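Long-range contacts in CurJ (Moorea producens 3L, PDB 5TZ6), which probably dehydrates a polyketide intermediate, including by vinylogous elimination, as a dehydratase domain of the curacin polyketide synthase: residues 87-95 with 105-113; 188-199 with 220-228. The protein carries 1 engineered substitution. One frame throughout, in Å; residues are numbered along the deposited sequence.

How the interactions relate
From the N terminus, interaction 1 comes first: strand 90-99 turns back as strand 102-110, so residues 87-95 and 105-113 close a short beta hairpin. That contact is complete before interaction 2 begins. In interaction 2 the hairpin of strands 185-190 and 194-200 is followed by a longer excursion, which residues 220-228 close when the chain returns as helix 215-223 and its continuation. The two contacts therefore follow in series, neither nested nor crossed. They lie on opposite sides of the chain's centre, about 32 Å apart between centres, one in each HotDog-family half: interaction 1 pairs strand with strand, interaction 2 packs helix on sheet.

Interaction 1. Residues 87-95 with 105-113; sequences QGVRTVQVV and FQVISFDDS
The antiparallel beta hairpin of strands 90-99 and 102-110, in the N-terminal HotDog half of the dehydratase, is laced here by paired backbone bonds at Thr91-Phe110, Gln93-Ile108 and Val95-Gln106. A representative rung, Ile108 N to Gln93 O, measures 2.9 Å and is nearly straight at 168°. Between these rungs lie the non-hydrogen-bonded pairs Val92-Ser109 and Val94-Val107, whose side chains share one face of the sheet. There Val107 bridges two neighbours, its CG1 reaching CG1 of Val92 at 3.9 Å and its CG2 reaching CG2 of Val94. Branched valines suit extended strands, and Val94 and Val107 both pack on helix 51-65.

The other face carries Thr91, Gln93 and Phe110. With CG between its backbone N and carbonyl carbon (chi1 53°), Phe110 swings its ring back over strand 90-95. CB of Thr91 sits over one ring face in a CH-pi contact, 4.1 Å from the centroid, while the Gln93 amide meets the ring's edge with its plane almost perpendicular, OE1 lying 3.6 Å from CE1. The amide itself is held by Glu27 and by Ser18 and Gln17 of the second subunit. At the open end of the hairpin, Thr91 OG1 donates to OD2 of the poorly ordered Asp112 at 3.0 Å, on the anti side and out of the carboxylate plane.

Arg90 bends at chi2 and chi3, folding its guanidinium over CA of Phe110 and N of Asp111. NH2 then donates to Ser109 OG at 2.9 Å, the hydroxyl lying in the guanidinium plane. Because that hydroxyl also bonds His134 NE2, the two partners probably hold its rotation. The buried polar groups Gln93 and Ser109 are thus both satisfied, with Gln93 also tying the hairpin to the dimer partner.

Interaction 2. Residues 188-199 with 220-228; sequences VWLGEGEVLCQM and SCFQSIIAL
A helix packs on an antiparallel sheet in the second HotDog half: residues 188-199 form a beta hairpin, and residues 220-228 run back alongside its second strand, 194-199, in roughly the opposite direction. At the start Val188 sends CG1 to CB of Ala227, a loose 4.2 Å approach. Leu190 follows, its CD2 lying against Ala227 O at 3.3 Å and beside CD2 of Leu228. With an alanine here, both delta methyls go, which would probably open a gap beside Ala227 O and leave Leu228 CD2 without its partner from Leu190. Gly193 takes the turn with a positive phi of 61°, a conformation glycine adopts easily, and brings the chain back past Leu228.

Val195 then faces the helical segment. CG2, anti to the backbone N, meets Ala227 CB at 3.8 Å, while CB touches Leu228 CD2; the small alanine lets the backbones draw close. Cys197 rests SG on CB of Ser224, a compact thiol against a compact side chain, whose OG bonds Thr263 OG1. Met199 ends the walk. Bent at chi2, the long flexible chain carries its terminal methyl to the helix, where CE lies 3.4 Å from Ser220 CB and 3.8 Å from Cys221 N.

Interaction 1. Residues 87-95 with 105-113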
ATOM      1  N   GLN A  87      24.550   2.762   0.296  1.00 82.70           N
ATOM      2  CA  GLN A  87      23.861   1.567   0.763  1.00 92.79           C
ATOM      3  C   GLN A  87      22.545   1.893   1.463  1.00 91.67           C
ATOM      4  O   GLN A  87      22.019   1.065   2.212  1.00 94.67           O
ATOM      5  CB  GLN A  87      24.773   0.749   1.686  1.00103.08           C
ATOM      6  CG  GLN A  87      25.779  -0.107   0.935  1.00110.95           C
ATOM      7  CD  GLN A  87      26.588  -1.002   1.851  1.00124.08           C
ATOM      8  OE1 GLN A  87      26.178  -2.117   2.174  1.00127.29           O
ATOM      9  NE2 GLN A  87      27.752  -0.517   2.271  1.00131.10           N
ATOM     10  N   GLY A  88      22.005   3.097   1.238  1.00 91.96           N
ATOM     11  CA  GLY A  88      20.742   3.483   1.828  1.00 91.02           C
ATOM     12  C   GLY A  88      19.565   3.229   0.901  1.00 90.00           C
ATOM     13  O   GLY A  88      19.720   3.039  -0.302  1.00 94.60           O
ATOM     14  N   VAL A  89      18.367   3.224   1.480  1.00 82.72           N
ATOM     15  CA  VAL A  89      17.144   2.990   0.720  1.00 76.75           C
ATOM     16  C   VAL A  89      16.107   4.018   1.152  1.00 75.84           C
ATOM     17  O   VAL A  89      15.807   4.140   2.344  1.00 82.22           O
ATOM     18  CB  VAL A  89      16.603   1.560   0.903  1.00 73.37           C
ATOM     19  CG1 VAL A  89      16.336   1.270   2.367  1.00 69.83           C
ATOM     20  CG2 VAL A  89      15.346   1.363   0.076  1.00 73.89           C
ATOM     21  N   ARG A  90      15.572   4.763   0.189  1.00 70.23           N
ATOM     22  CA  ARG A  90      14.538   5.761   0.432  1.00 67.63           C
ATOM     23  C   ARG A  90      13.200   5.245  -0.078  1.00 67.39           C
ATOM     24  O   ARG A  90      13.116   4.752  -1.208  1.00 62.61           O
ATOM     25  CB  ARG A  90      14.883   7.082  -0.257  1.00 67.18           C
ATOM     26  CG  ARG A  90      16.123   7.764   0.276  1.00 73.89           C
ATOM     27  CD  ARG A  90      15.817   8.613   1.493  1.00 75.68           C
ATOM     28  NE  ARG A  90      14.861   9.670   1.182  1.00 74.78           N
ATOM     29  CZ  ARG A  90      14.741  10.796   1.880  1.00 79.61           C
ATOM     30  NH1 ARG A  90      15.529  11.013   2.925  1.00 79.74           N
ATOM     31  NH2 ARG A  90      13.842  11.709   1.532  1.00 79.85           N
ATOM     32  N   THR A  91      12.165   5.340   0.758  1.00 60.50           N
ATOM     33  CA  THR A  91      10.811   5.064   0.294  1.00 55.47           C
ATOM     34  C   THR A  91      10.303   6.223  -0.554  1.00 58.41           C
ATOM     35  O   THR A  91      10.335   7.382  -0.128  1.00 58.31           O
ATOM     36  CB  THR A  91       9.862   4.820   1.468  1.00 62.98           C
ATOM     37  OG1 THR A  91      10.299   3.678   2.213  1.00 68.25           O
ATOM     38  CG2 THR A  91       8.449   4.562   0.958  1.00 62.11           C
ATOM     39  N   VAL A  92       9.816   5.902  -1.749  1.00 54.44           N
ATOM     40  CA  VAL A  92       9.301   6.880  -2.697  1.00 51.45           C
ATOM     41  C   VAL A  92       7.846   6.561  -2.983  1.00 54.07           C
ATOM     42  O   VAL A  92       7.501   5.408  -3.274  1.00 62.99           O
ATOM     43  CB  VAL A  92      10.116   6.887  -4.000  1.00 55.79           C
ATOM     44  CG1 VAL A  92       9.496   7.841  -5.002  1.00 46.30           C
ATOM     45  CG2 VAL A  92      11.551   7.273  -3.707  1.00 52.84           C
ATOM     46  N   GLN A  93       6.995   7.579  -2.904  1.00 52.52           N
ATOM     47  CA  GLN A  93       5.574   7.434  -3.168  1.00 50.54           C
ATOM     48  C   GLN A  93       5.149   8.418  -4.245  1.00 56.02           C
ATOM     49  O   GLN A  93       5.644   9.553  -4.301  1.00 47.78           O
ATOM     50  CB  GLN A  93       4.737   7.665  -1.917  1.00 45.12           C
ATOM     51  CG  GLN A  93       4.929   6.648  -0.817  1.00 46.08           C
ATOM     52  CD  GLN A  93       4.109   6.997   0.407  1.00 56.54           C
ATOM     53  OE1 GLN A  93       3.771   8.162   0.623  1.00 60.60           O
ATOM     54  NE2 GLN A  93       3.762   5.990   1.201  1.00 60.02           N
ATOM     55  N   VAL A  94       4.266   7.946  -5.122  1.00 54.06           N
ATOM     56  CA  VAL A  94       3.513   8.782  -6.045  1.00 48.56           C
ATOM     57  C   VAL A  94       2.115   8.952  -5.477  1.00 59.70           C
ATOM     58  O   VAL A  94       1.426   7.962  -5.190  1.00 67.39           O
ATOM     59  CB  VAL A  94       3.460   8.158  -7.448  1.00 51.39           C
ATOM     60  CG1 VAL A  94       2.625   9.029  -8.378  1.00 48.72           C
ATOM     61  CG2 VAL A  94       4.868   7.979  -7.995  1.00 52.28           C
ATOM     62  N   VAL A  95       1.685  10.200  -5.333  1.00 59.45           N
ATOM     63  CA  VAL A  95       0.387  10.529  -4.761  1.00 58.39           C
ATOM     64  C   VAL A  95      -0.424  11.220  -5.843  1.00 61.23           C
ATOM     65  O   VAL A  95      -0.013  12.268  -6.364  1.00 62.53           O
ATOM     66  CB  VAL A  95       0.516  11.414  -3.513  1.00 51.18           C
ATOM     67  CG1 VAL A  95      -0.835  11.580  -2.839  1.00 51.60           C
ATOM     68  CG2 VAL A  95       1.534  10.816  -2.546  1.00 44.61           C
ATOM     69  N   PHE A 105      -0.340  15.211  -9.317  1.00 47.21           N
ATOM     70  CA  PHE A 105       0.555  14.248  -8.708  1.00 49.51           C
ATOM     71  C   PHE A 105       1.651  14.958  -7.936  1.00 50.31           C
ATOM     72  O   PHE A 105       2.123  16.038  -8.327  1.00 55.72           O
ATOM     73  CB  PHE A 105       1.183  13.298  -9.761  1.00 38.43           C
ATOM     74  CG  PHE A 105       2.173  13.969 -10.664  1.00 38.25           C
ATOM     75  CD1 PHE A 105       3.485  14.180 -10.243  1.00 41.53           C
ATOM     76  CD2 PHE A 105       1.802  14.393 -11.930  1.00 38.28           C
ATOM     77  CE1 PHE A 105       4.411  14.815 -11.069  1.00 38.81           C
ATOM     78  CE2 PHE A 105       2.726  15.023 -12.768  1.00 46.35           C
ATOM     79  CZ  PHE A 105       4.030  15.236 -12.334  1.00 39.03           C
ATOM     80  N   GLN A 106       2.052  14.315  -6.839  1.00 51.56           N
ATOM     81  CA  GLN A 106       3.277  14.626  -6.118  1.00 55.80           C
ATOM     82  C   GLN A 106       4.090  13.347  -5.961  1.00 52.27           C
ATOM     83  O   GLN A 106       3.579  12.344  -5.455  1.00 61.46           O
ATOM     84  CB  GLN A 106       2.979  15.224  -4.740  1.00 58.72           C
ATOM     85  CG  GLN A 106       2.392  16.616  -4.779  1.00 68.98           C
ATOM     86  CD  GLN A 106       2.104  17.160  -3.396  1.00 79.34           C
ATOM     87  OE1 GLN A 106       1.202  16.683  -2.705  1.00 80.19           O
ATOM     88  NE2 GLN A 106       2.875  18.166  -2.980  1.00 81.84           N
ATOM     89  N   VAL A 107       5.344  13.380  -6.396  1.00 44.78           N
ATOM     90  CA  VAL A 107       6.317  12.335  -6.112  1.00 44.54           C
ATOM     91  C   VAL A 107       7.175  12.801  -4.945  1.00 49.29           C
ATOM     92  O   VAL A 107       7.910  13.797  -5.065  1.00 43.41           O
ATOM     93  CB  VAL A 107       7.194  12.021  -7.336  1.00 46.60           C
ATOM     94  CG1 VAL A 107       8.232  10.974  -6.968  1.00 41.72           C
ATOM     95  CG2 VAL A 107       6.351  11.546  -8.510  1.00 44.37           C
ATOM     96  N   ILE A 108       7.091  12.055  -3.833  1.00 48.25           N
ATOM     97  CA  ILE A 108       7.744  12.377  -2.567  1.00 53.29           C
ATOM     98  C   ILE A 108       8.562  11.170  -2.115  1.00 51.39           C
ATOM     99  O   ILE A 108       8.425  10.066  -2.641  1.00 52.82           O
ATOM    100  CB  ILE A 108       6.739  12.762  -1.461  1.00 50.92           C
ATOM    101  CG1 ILE A 108       5.976  11.527  -0.981  1.00 45.75           C
ATOM    102  CG2 ILE A 108       5.767  13.824  -1.954  1.00 48.73           C
ATOM    103  CD1 ILE A 108       5.081  11.810   0.202  1.00 49.03           C
ATOM    104  N   SER A 109       9.415  11.391  -1.114  1.00 51.95           N
ATOM    105  CA  SER A 109      10.179  10.307  -0.505  1.00 55.61           C
ATOM    106  C   SER A 109      10.469  10.623   0.957  1.00 60.85           C
ATOM    107  O   SER A 109      10.340  11.764   1.411  1.00 62.72           O
ATOM    108  CB  SER A 109      11.490  10.057  -1.249  1.00 60.31           C
ATOM    109  OG  SER A 109      12.427  11.058  -0.914  1.00 61.26           O
ATOM    110  N   PHE A 110      10.880   9.586   1.686  1.00 57.35           N
ATOM    111  CA  PHE A 110      11.180   9.673   3.110  1.00 59.31           C
ATOM    112  C   PHE A 110      11.942   8.420   3.522  1.00 57.79           C
ATOM    113  O   PHE A 110      11.945   7.412   2.806  1.00 68.43           O
ATOM    114  CB  PHE A 110       9.906   9.837   3.955  1.00 67.30           C
ATOM    115  CG  PHE A 110       8.847   8.793   3.692  1.00 70.09           C
ATOM    116  CD1 PHE A 110       7.851   9.017   2.754  1.00 71.29           C
ATOM    117  CD2 PHE A 110       8.842   7.594   4.391  1.00 73.04           C
ATOM    118  CE1 PHE A 110       6.869   8.063   2.510  1.00 65.56           C
ATOM    119  CE2 PHE A 110       7.864   6.638   4.155  1.00 71.64           C
ATOM    120  CZ  PHE A 110       6.877   6.874   3.213  1.00 68.15           C
ATOM    121  N   ASP A 111      12.598   8.497   4.678  1.00 87.03           N
ATOM    122  CA  ASP A 111      13.418   7.400   5.179  1.00102.75           C
ATOM    123  C   ASP A 111      12.531   6.502   6.034  1.00116.93           C
ATOM    124  O   ASP A 111      12.036   6.926   7.084  1.00114.59           O
ATOM    125  CB  ASP A 111      14.598   7.941   5.982  1.00112.25           C
ATOM    126  CG  ASP A 111      15.737   6.944   6.099  1.00130.20           C
ATOM    127  OD1 ASP A 111      15.466   5.728   6.197  1.00136.52           O
ATOM    128  OD2 ASP A 111      16.908   7.381   6.106  1.00137.58           O
ATOM    129  N   ASP A 112      12.335   5.258   5.587  1.00136.12           N
ATOM    130  CA  ASP A 112      11.388   4.374   6.260  1.00145.24           C
ATOM    131  C   ASP A 112      11.934   3.890   7.598  1.00147.45           C
ATOM    132  O   ASP A 112      11.187   3.777   8.577  1.00147.21           O
ATOM    133  CB  ASP A 112      11.036   3.193   5.354  1.00154.48           C
ATOM    134  CG  ASP A 112       9.589   2.753   5.506  1.00158.40           C
ATOM    135  OD1 ASP A 112       9.027   2.912   6.610  1.00161.93           O
ATOM    136  OD2 ASP A 112       9.008   2.260   4.517  1.00158.38           O
ATOM    137  N   SER A 113      13.231   3.597   7.661  1.00149.10           N
ATOM    138  CA  SER A 113      13.862   3.134   8.893  1.00156.43           C
ATOM    139  C   SER A 113      14.031   4.326   9.828  1.00160.73           C
ATOM    140  O   SER A 113      14.855   5.210   9.575  1.00161.52           O
ATOM    141  CB  SER A 113      15.201   2.469   8.593  1.00157.00           C
ATOM    142  OG  SER A 113      15.621   1.664   9.681  1.00162.82           O
TER

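Interaction 2. Residues 188-199 with 220-228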
ATOM      1  N   VAL A 188      25.886  11.988 -32.831  1.00 58.16           N
ATOM      2  CA  VAL A 188      25.347  13.338 -32.685  1.00 60.81           C
ATOM      3  C   VAL A 188      25.611  14.138 -33.952  1.00 66.94           C
ATOM      4  O   VAL A 188      26.746  14.193 -34.439  1.00 76.80           O
ATOM      5  CB  VAL A 188      25.940  14.058 -31.460  1.00 61.78           C
ATOM      6  CG1 VAL A 188      25.283  15.426 -31.270  1.00 54.70           C
ATOM      7  CG2 VAL A 188      25.756  13.205 -30.216  1.00 48.44           C
ATOM      8  N   TRP A 189      24.564  14.780 -34.467  1.00 59.62           N
ATOM      9  CA  TRP A 189      24.652  15.663 -35.622  1.00 67.20           C
ATOM     10  C   TRP A 189      24.090  17.019 -35.236  1.00 66.18           C
ATOM     11  O   TRP A 189      22.947  17.110 -34.773  1.00 69.45           O
ATOM     12  CB  TRP A 189      23.881  15.098 -36.814  1.00 73.57           C
ATOM     13  CG  TRP A 189      24.498  13.881 -37.378  1.00 78.45           C
ATOM     14  CD1 TRP A 189      25.425  13.815 -38.373  1.00 82.00           C
ATOM     15  CD2 TRP A 189      24.226  12.533 -36.988  1.00 80.80           C
ATOM     16  NE1 TRP A 189      25.754  12.506 -38.625  1.00 83.97           N
ATOM     17  CE2 TRP A 189      25.030  11.698 -37.788  1.00 83.36           C
ATOM     18  CE3 TRP A 189      23.380  11.952 -36.038  1.00 76.83           C
ATOM     19  CZ2 TRP A 189      25.015  10.312 -37.667  1.00 85.62           C
ATOM     20  CZ3 TRP A 189      23.365  10.576 -35.919  1.00 84.20           C
ATOM     21  CH2 TRP A 189      24.178   9.769 -36.730  1.00 87.86           C
ATOM     22  N   LEU A 190      24.886  18.061 -35.421  1.00 58.00           N
ATOM     23  CA  LEU A 190      24.472  19.417 -35.103  1.00 70.14           C
ATOM     24  C   LEU A 190      23.992  20.129 -36.358  1.00 81.02           C
ATOM     25  O   LEU A 190      24.544  19.932 -37.450  1.00 85.32           O
ATOM     26  CB  LEU A 190      25.613  20.217 -34.471  1.00 71.57           C
ATOM     27  CG  LEU A 190      25.864  20.069 -32.974  1.00 69.28           C
ATOM     28  CD1 LEU A 190      27.047  20.930 -32.577  1.00 70.27           C
ATOM     29  CD2 LEU A 190      24.628  20.467 -32.174  1.00 69.06           C
ATOM     30  N   GLY A 191      22.955  20.949 -36.184  1.00 79.18           N
ATOM     31  CA  GLY A 191      22.464  21.880 -37.173  1.00 84.38           C
ATOM     32  C   GLY A 191      22.427  23.280 -36.588  1.00 89.51           C
ATOM     33  O   GLY A 191      23.151  23.608 -35.642  1.00 89.15           O
ATOM     34  N   GLU A 192      21.544  24.100 -37.143  1.00 89.98           N
ATOM     35  CA  GLU A 192      21.397  25.475 -36.675  1.00100.80           C
ATOM     36  C   GLU A 192      20.352  25.495 -35.559  1.00 94.50           C
ATOM     37  O   GLU A 192      19.145  25.415 -35.812  1.00100.40           O
ATOM     38  CB  GLU A 192      21.023  26.399 -37.825  1.00120.44           C
ATOM     39  CG  GLU A 192      21.532  27.816 -37.626  1.00141.01           C
ATOM     40  CD  GLU A 192      22.972  27.850 -37.131  1.00154.23           C
ATOM     41  OE1 GLU A 192      23.204  27.526 -35.947  1.00157.94           O
ATOM     42  OE2 GLU A 192      23.871  28.188 -37.927  1.00159.47           O
ATOM     43  N   GLY A 193      20.815  25.612 -34.315  1.00 75.07           N
ATOM     44  CA  GLY A 193      19.927  25.567 -33.166  1.00 64.81           C
ATOM     45  C   GLY A 193      19.152  24.275 -33.012  1.00 68.71           C
ATOM     46  O   GLY A 193      18.136  24.250 -32.315  1.00 64.03           O
ATOM     47  N   GLU A 194      19.600  23.196 -33.648  1.00 74.93           N
ATOM     48  CA  GLU A 194      18.923  21.910 -33.579  1.00 73.67           C
ATOM     49  C   GLU A 194      19.975  20.809 -33.548  1.00 68.79           C
ATOM     50  O   GLU A 194      21.099  20.994 -34.022  1.00 69.74           O
ATOM     51  CB  GLU A 194      17.945  21.724 -34.754  1.00 79.58           C
ATOM     52  CG  GLU A 194      18.600  21.713 -36.129  1.00 85.91           C
ATOM     53  CD  GLU A 194      17.652  22.159 -37.236  1.00 91.95           C
ATOM     54  OE1 GLU A 194      18.136  22.697 -38.258  1.00 94.90           O
ATOM     55  OE2 GLU A 194      16.423  21.985 -37.080  1.00 88.60           O
ATOM     56  N   VAL A 195      19.607  19.665 -32.981  1.00 61.69           N
ATOM     57  CA  VAL A 195      20.520  18.538 -32.843  1.00 60.99           C
ATOM     58  C   VAL A 195      19.743  17.244 -33.033  1.00 60.56           C
ATOM     59  O   VAL A 195      18.595  17.124 -32.591  1.00 59.35           O
ATOM     60  CB  VAL A 195      21.236  18.543 -31.475  1.00 60.00           C
ATOM     61  CG1 VAL A 195      20.245  18.278 -30.356  1.00 50.72           C
ATOM     62  CG2 VAL A 195      22.357  17.506 -31.454  1.00 59.41           C
ATOM     63  N   LEU A 196      20.387  16.273 -33.679  1.00 54.40           N
ATOM     64  CA  LEU A 196      19.836  14.943 -33.904  1.00 59.28           C
ATOM     65  C   LEU A 196      20.789  13.914 -33.317  1.00 60.79           C
ATOM     66  O   LEU A 196      21.946  13.821 -33.741  1.00 63.70           O
ATOM     67  CB  LEU A 196      19.618  14.679 -35.396  1.00 59.17           C
ATOM     68  CG  LEU A 196      19.292  13.233 -35.784  1.00 54.81           C
ATOM     69  CD1 LEU A 196      17.851  12.894 -35.458  1.00 61.48           C
ATOM     70  CD2 LEU A 196      19.582  12.982 -37.261  1.00 58.87           C
ATOM     71  N   CYS A 197      20.316  13.173 -32.322  1.00 54.49           N
ATOM     72  CA  CYS A 197      21.105  12.145 -31.660  1.00 56.94           C
ATOM     73  C   CYS A 197      20.600  10.765 -32.057  1.00 65.13           C
ATOM     74  O   CYS A 197      19.390  10.517 -32.071  1.00 64.54           O
ATOM     75  CB  CYS A 197      21.045  12.300 -30.142  1.00 60.21           C
ATOM     76  SG  CYS A 197      21.735  13.845 -29.538  1.00 69.80           S
ATOM     77  N   GLN A 198      21.529   9.882 -32.400  1.00 69.09           N
ATOM     78  CA  GLN A 198      21.251   8.461 -32.496  1.00 67.43           C
ATOM     79  C   GLN A 198      21.568   7.813 -31.159  1.00 66.03           C
ATOM     80  O   GLN A 198      22.635   8.067 -30.577  1.00 75.27           O
ATOM     81  CB  GLN A 198      22.071   7.792 -33.592  1.00 70.65           C
ATOM     82  CG  GLN A 198      21.757   6.315 -33.705  1.00 80.95           C
ATOM     83  CD  GLN A 198      22.599   5.617 -34.740  1.00 94.20           C
ATOM     84  OE1 GLN A 198      23.824   5.590 -34.640  1.00 90.66           O
ATOM     85  NE2 GLN A 198      21.948   5.046 -35.743  1.00105.23           N
ATOM     86  N   MET A 199      20.656   6.954 -30.700  1.00 68.25           N
ATOM     87  CA  MET A 199      20.729   6.323 -29.392  1.00 66.41           C
ATOM     88  C   MET A 199      20.603   4.814 -29.510  1.00 72.49           C
ATOM     89  O   MET A 199      19.809   4.304 -30.309  1.00 76.06           O
ATOM     90  CB  MET A 199      19.632   6.835 -28.464  1.00 63.80           C
ATOM     91  CG  MET A 199      19.969   8.144 -27.803  1.00 75.18           C
ATOM     92  SD  MET A 199      18.520   9.164 -27.556  1.00 75.20           S
ATOM     93  CE  MET A 199      19.169  10.374 -26.404  1.00 70.36           C
ATOM     94  N   SER A 220      18.729  10.533 -21.150  1.00 51.39           N
ATOM     95  CA  SER A 220      19.508  10.771 -22.361  1.00 48.65           C
ATOM     96  C   SER A 220      18.839  11.835 -23.222  1.00 56.97           C
ATOM     97  O   SER A 220      19.504  12.741 -23.752  1.00 65.40           O
ATOM     98  CB  SER A 220      19.661   9.470 -23.148  1.00 46.02           C
ATOM     99  OG  SER A 220      20.349   8.488 -22.390  1.00 51.49           O
ATOM    100  N   CYS A 221      17.510  11.765 -23.330  1.00 56.43           N
ATOM    101  CA  CYS A 221      16.788  12.777 -24.089  1.00 57.57           C
ATOM    102  C   CYS A 221      17.072  14.167 -23.541  1.00 54.80           C
ATOM    103  O   CYS A 221      17.363  15.097 -24.301  1.00 55.18           O
ATOM    104  CB  CYS A 221      15.285  12.487 -24.072  1.00 52.63           C
ATOM    105  SG  CYS A 221      14.796  11.153 -25.173  1.00 67.23           S
ATOM    106  N   PHE A 222      17.005  14.330 -22.216  1.00 48.46           N
ATOM    107  CA  PHE A 222      17.369  15.633 -21.660  1.00 50.12           C
ATOM    108  C   PHE A 222      18.837  15.981 -21.904  1.00 60.18           C
ATOM    109  O   PHE A 222      19.177  17.164 -22.035  1.00 58.68           O
ATOM    110  CB  PHE A 222      17.055  15.683 -20.165  1.00 52.54           C
ATOM    111  CG  PHE A 222      15.599  15.500 -19.845  1.00 53.79           C
ATOM    112  CD1 PHE A 222      14.635  15.648 -20.831  1.00 58.62           C
ATOM    113  CD2 PHE A 222      15.191  15.198 -18.554  1.00 57.56           C
ATOM    114  CE1 PHE A 222      13.293  15.477 -20.543  1.00 52.36           C
ATOM    115  CE2 PHE A 222      13.853  15.032 -18.254  1.00 59.06           C
ATOM    116  CZ  PHE A 222      12.902  15.170 -19.252  1.00 55.71           C
ATOM    117  N   GLN A 223      19.717  14.974 -21.985  1.00 55.25           N
ATOM    118  CA  GLN A 223      21.137  15.228 -22.222  1.00 54.53           C
ATOM    119  C   GLN A 223      21.375  15.801 -23.606  1.00 58.48           C
ATOM    120  O   GLN A 223      22.380  16.488 -23.826  1.00 48.36           O
ATOM    121  CB  GLN A 223      21.957  13.949 -22.079  1.00 46.71           C
ATOM    122  CG  GLN A 223      21.902  13.269 -20.736  1.00 54.00           C
ATOM    123  CD  GLN A 223      22.500  11.880 -20.810  1.00 56.24           C
ATOM    124  OE1 GLN A 223      23.294  11.593 -21.701  1.00 60.43           O
ATOM    125  NE2 GLN A 223      22.106  11.005 -19.893  1.00 61.93           N
ATOM    126  N   SER A 224      20.486  15.509 -24.556  1.00 62.54           N
ATOM    127  CA  SER A 224      20.697  16.025 -25.905  1.00 60.71           C
ATOM    128  C   SER A 224      20.878  17.540 -25.912  1.00 55.56           C
ATOM    129  O   SER A 224      21.637  18.066 -26.732  1.00 64.27           O
ATOM    130  CB  SER A 224      19.531  15.635 -26.816  1.00 59.03           C
ATOM    131  OG  SER A 224      18.304  16.162 -26.338  1.00 60.41           O
ATOM    132  N   ILE A 225      20.216  18.262 -25.002  1.00 46.69           N
ATOM    133  CA  ILE A 225      20.297  19.719 -25.065  1.00 52.32           C
ATOM    134  C   ILE A 225      21.713  20.188 -24.798  1.00 59.01           C
ATOM    135  O   ILE A 225      22.107  21.263 -25.265  1.00 63.89           O
ATOM    136  CB  ILE A 225      19.327  20.412 -24.084  1.00 59.87           C
ATOM    137  CG1 ILE A 225      19.979  20.567 -22.711  1.00 59.61           C
ATOM    138  CG2 ILE A 225      17.995  19.669 -23.996  1.00 63.93           C
ATOM    139  CD1 ILE A 225      19.733  21.926 -22.091  1.00 72.71           C
ATOM    140  N   ILE A 226      22.503  19.393 -24.078  1.00 55.55           N
ATOM    141  CA  ILE A 226      23.876  19.787 -23.798  1.00 48.45           C
ATOM    142  C   ILE A 226      24.617  20.052 -25.097  1.00 52.97           C
ATOM    143  O   ILE A 226      25.546  20.869 -25.137  1.00 51.60           O
ATOM    144  CB  ILE A 226      24.581  18.698 -22.968  1.00 47.26           C
ATOM    145  CG1 ILE A 226      24.015  18.647 -21.546  1.00 46.81           C
ATOM    146  CG2 ILE A 226      26.099  18.910 -22.972  1.00 43.41           C
ATOM    147  CD1 ILE A 226      24.094  19.968 -20.805  1.00 55.34           C
ATOM    148  N   ALA A 227      24.217  19.381 -26.182  1.00 51.18           N
ATOM    149  CA  ALA A 227      24.915  19.509 -27.456  1.00 55.71           C
ATOM    150  C   ALA A 227      24.708  20.864 -28.117  1.00 57.28           C
ATOM    151  O   ALA A 227      25.422  21.179 -29.075  1.00 69.38           O
ATOM    152  CB  ALA A 227      24.477  18.396 -28.411  1.00 53.46           C
ATOM    153  N   LEU A 228      23.778  21.675 -27.627  1.00 52.79           N
ATOM    154  CA  LEU A 228      23.579  23.018 -28.151  1.00 53.74           C
ATOM    155  C   LEU A 228      24.268  24.090 -27.318  1.00 58.33           C
ATOM    156  O   LEU A 228      24.129  25.275 -27.630  1.00 64.18           O
ATOM    157  CB  LEU A 228      22.083  23.328 -28.245  1.00 56.75           C
ATOM    158  CG  LEU A 228      21.226  22.262 -28.920  1.00 58.15           C
ATOM    159  CD1 LEU A 228      19.755  22.591 -28.758  1.00 59.66           C
ATOM    160  CD2 LEU A 228      21.583  22.139 -30.396  1.00 65.05           C
TER